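Local coordinates for protein toll (Drosophila melanogaster, PDB 4LXR) that binds the activated cytokine spaetzle C-106 through its leucine-rich-repeat ectodomain and thereby triggers Toll signalling in embryonic dorsal-ventral patterning and antifungal immunity, at residues Arg414-Asp419 with Leu449-Arg454. Residues are numbered along the deposited sequence; the frame is centred on the assembly and turned at random.
With NAG (2-acetamido-2-deoxy-beta-D-glucopyranose), chain F.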
loop_
_atom_site.group_PDB
_atom_site.type_symbol
_atom_site.label_atom_id
_atom_site.label_comp_id
_atom_site.label_asym_id
_atom_site.label_seq_id
_atom_site.Cartn_x
_atom_site.Cartn_y
_atom_site.Cartn_z
ATOM N N ARG A 414 -19.603 -5.664 -1.399
ATOM C CA ARG A 414 -18.708 -6.132 -0.348
ATOM C C ARG A 414 -17.600 -5.114 -0.003
ATOM O O ARG A 414 -17.108 -5.074 1.122
ATOM C CB ARG A 414 -18.085 -7.479 -0.760
ATOM C CG ARG A 414 -19.113 -8.622 -0.940
ATOM C CD ARG A 414 -19.815 -8.984 0.378
ATOM N NE ARG A 414 -20.908 -9.937 0.188
ATOM C CZ ARG A 414 -22.196 -9.611 0.117
ATOM N NH1 ARG A 414 -22.588 -8.344 0.216
ATOM N NH2 ARG A 414 -23.103 -10.556 -0.060
ATOM N N HIS A 415 -17.209 -4.301 -0.976
ATOM C CA HIS A 415 -16.100 -3.369 -0.808
ATOM C C HIS A 415 -16.467 -1.991 -1.357
ATOM O O HIS A 415 -16.614 -1.804 -2.572
ATOM C CB HIS A 415 -14.849 -3.900 -1.515
ATOM C CG HIS A 415 -14.486 -5.300 -1.121
ATOM N ND1 HIS A 415 -13.974 -5.615 0.121
ATOM C CD2 HIS A 415 -14.577 -6.469 -1.799
ATOM C CE1 HIS A 415 -13.753 -6.916 0.185
ATOM N NE2 HIS A 415 -14.110 -7.457 -0.968
ATOM N N LEU A 416 -16.606 -1.034 -0.449
ATOM C CA LEU A 416 -17.071 0.300 -0.780
ATOM C C LEU A 416 -16.000 1.337 -0.425
ATOM O O LEU A 416 -15.697 1.556 0.744
ATOM C CB LEU A 416 -18.386 0.588 -0.050
ATOM C CG LEU A 416 -18.983 1.981 -0.263
ATOM C CD1 LEU A 416 -19.106 2.318 -1.766
ATOM C CD2 LEU A 416 -20.331 2.082 0.427
ATOM N N HIS A 417 -15.414 1.955 -1.445
ATOM C CA HIS A 417 -14.381 2.973 -1.250
ATOM C C HIS A 417 -14.883 4.364 -1.599
ATOM O O HIS A 417 -15.114 4.683 -2.775
ATOM C CB HIS A 417 -13.153 2.656 -2.097
ATOM C CG HIS A 417 -12.574 1.304 -1.820
ATOM N ND1 HIS A 417 -11.551 1.103 -0.919
ATOM C CD2 HIS A 417 -12.887 0.083 -2.315
ATOM C CE1 HIS A 417 -11.250 -0.182 -0.879
ATOM N NE2 HIS A 417 -12.049 -0.823 -1.713
ATOM N N LEU A 418 -15.031 5.188 -0.569
ATOM C CA LEU A 418 -15.487 6.553 -0.724
ATOM C C LEU A 418 -14.457 7.517 -0.167
ATOM O O LEU A 418 -14.793 8.644 0.195
ATOM C CB LEU A 418 -16.843 6.761 -0.031
ATOM C CG LEU A 418 -18.002 5.957 -0.633
ATOM C CD1 LEU A 418 -19.279 6.182 0.149
ATOM C CD2 LEU A 418 -18.208 6.283 -2.127
ATOM N N ASP A 419 -13.198 7.085 -0.117
ATOM C CA ASP A 419 -12.144 7.910 0.476
ATOM C C ASP A 419 -11.839 9.196 -0.321
ATOM O O ASP A 419 -11.909 9.192 -1.539
ATOM C CB ASP A 419 -10.863 7.087 0.660
ATOM C CG ASP A 419 -10.540 6.224 -0.562
ATOM O OD1 ASP A 419 -11.461 5.590 -1.103
ATOM O OD2 ASP A 419 -9.369 6.179 -0.992
ATOM N N LEU A 449 -18.006 -5.735 3.704
ATOM C CA LEU A 449 -16.706 -6.166 4.221
ATOM C C LEU A 449 -15.732 -4.999 4.392
ATOM O O LEU A 449 -15.023 -4.901 5.390
ATOM C CB LEU A 449 -16.086 -7.240 3.300
ATOM C CG LEU A 449 -16.893 -8.541 3.145
ATOM C CD1 LEU A 449 -16.223 -9.553 2.233
ATOM C CD2 LEU A 449 -17.199 -9.170 4.516
ATOM N N THR A 450 -15.674 -4.129 3.394
ATOM C CA THR A 450 -14.807 -2.967 3.448
ATOM C C THR A 450 -15.645 -1.707 3.341
ATOM O O THR A 450 -16.404 -1.522 2.381
ATOM C CB THR A 450 -13.812 -2.943 2.289
ATOM O OG1 THR A 450 -13.025 -4.138 2.281
ATOM C CG2 THR A 450 -12.896 -1.724 2.397
ATOM N N LEU A 451 -15.505 -0.839 4.331
ATOM C CA LEU A 451 -16.067 0.496 4.253
ATOM C C LEU A 451 -14.931 1.483 4.465
ATOM O O LEU A 451 -14.476 1.702 5.590
ATOM C CB LEU A 451 -17.162 0.697 5.307
ATOM C CG LEU A 451 -17.841 2.070 5.310
ATOM C CD1 LEU A 451 -18.273 2.485 3.897
ATOM C CD2 LEU A 451 -19.030 2.083 6.283
ATOM N N ASN A 452 -14.476 2.079 3.375
ATOM C CA ASN A 452 -13.395 3.045 3.438
ATOM C C ASN A 452 -13.925 4.462 3.267
ATOM O O ASN A 452 -14.322 4.851 2.164
ATOM C CB ASN A 452 -12.360 2.703 2.372
ATOM C CG ASN A 452 -11.191 3.654 2.359
ATOM O OD1 ASN A 452 -11.080 4.541 3.204
ATOM N ND2 ASN A 452 -10.296 3.469 1.388
ATOM N N LEU A 453 -13.933 5.212 4.372
ATOM C CA LEU A 453 -14.424 6.583 4.409
ATOM C C LEU A 453 -13.324 7.553 4.810
ATOM O O LEU A 453 -13.586 8.649 5.300
ATOM C CB LEU A 453 -15.576 6.717 5.401
ATOM C CG LEU A 453 -16.862 6.012 5.008
ATOM C CD1 LEU A 453 -17.794 5.996 6.209
ATOM C CD2 LEU A 453 -17.493 6.729 3.821
ATOM N N ARG A 454 -12.091 7.126 4.603
ATOM C CA ARG A 454 -10.919 7.925 4.905
ATOM C C ARG A 454 -10.992 9.320 4.278
ATOM O O ARG A 454 -11.348 9.452 3.101
ATOM C CB ARG A 454 -9.731 7.158 4.359
ATOM C CG ARG A 454 -8.455 7.909 4.164
ATOM C CD ARG A 454 -7.396 6.894 3.739
ATOM N NE ARG A 454 -6.117 7.133 4.381
ATOM C CZ ARG A 454 -5.592 6.367 5.326
ATOM N NH1 ARG A 454 -6.223 5.280 5.754
ATOM N NH2 ARG A 454 -4.425 6.695 5.838
HETATM C C1 NAG F . -4.447 3.905 9.982
HETATM C C2 NAG F . -3.392 2.788 9.931
HETATM C C3 NAG F . -1.989 3.351 10.193
HETATM C C4 NAG F . -1.716 4.595 9.353
HETATM C C5 NAG F . -2.875 5.573 9.501
HETATM C C6 NAG F . -2.721 6.823 8.666
HETATM C C7 NAG F . -3.818 0.453 10.585
HETATM C C8 NAG F . -3.582 0.096 9.149
HETATM N N2 NAG F . -3.706 1.749 10.895
HETATM O O3 NAG F . -1.031 2.341 9.899
HETATM O O4 NAG F . -0.564 5.284 9.833
HETATM O O5 NAG F . -4.088 4.936 9.093
HETATM O O6 NAG F . -2.734 6.517 7.279
HETATM O O7 NAG F . -4.088 -0.392 11.430
HETATM O O HOH W 1 -7.574 5.010 0.941
#
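Leu416 and Leu451 run alongside each other on the buried face of two parallel strands, 415-417 and 450-452, with Leu416 CD2 4.1 Å from Leu451 CD1. Just beyond the strands Leu418 and Leu453 repeat the pairing, Leu418 CB meeting Leu453 CD2 at 3.9 Å. Phe442 covers the first leucine of each pair and Trp465 the second, so this side is closely packed hydrophobic core. Between the strands Asn452 N reaches Leu416 O almost straight (2.9 Å, 176°), while Arg414 O accepts from both Leu449 N and Thr450 N where the pairing begins. The other face is polar and only partly buried. There Thr450 OG1 approaches the rim of the His415 ring almost level with it and shares a hydrogen bond of 2.8 Å with His415 ND1. The amide of Asn452 stands nearly upright to the His417 ring, its ND2 at the ring edge. With its CG anti to the backbone N (chi1 -180°), Asn452 swings its amide toward the loop after the strand; Asn452 OD1 takes Arg454 N at 3.1 Å, an Asx turn, and ND2 reaches Asp419 OD2 through a water. Asp419 OD1 is held by Ser395, and Arg454 pairs with Asp476 beside a glycan. Without the Asn452 amide, as with an alanine here, Arg454 N is likely to lose its turn-closing acceptor and the water one of its anchors. Leucines facing inward and polar residues outward on successive parallel strands, here from LRR 12 and LRR 13, are the signature of the leucine-rich-repeat solenoid of Toll-like receptor ectodomains.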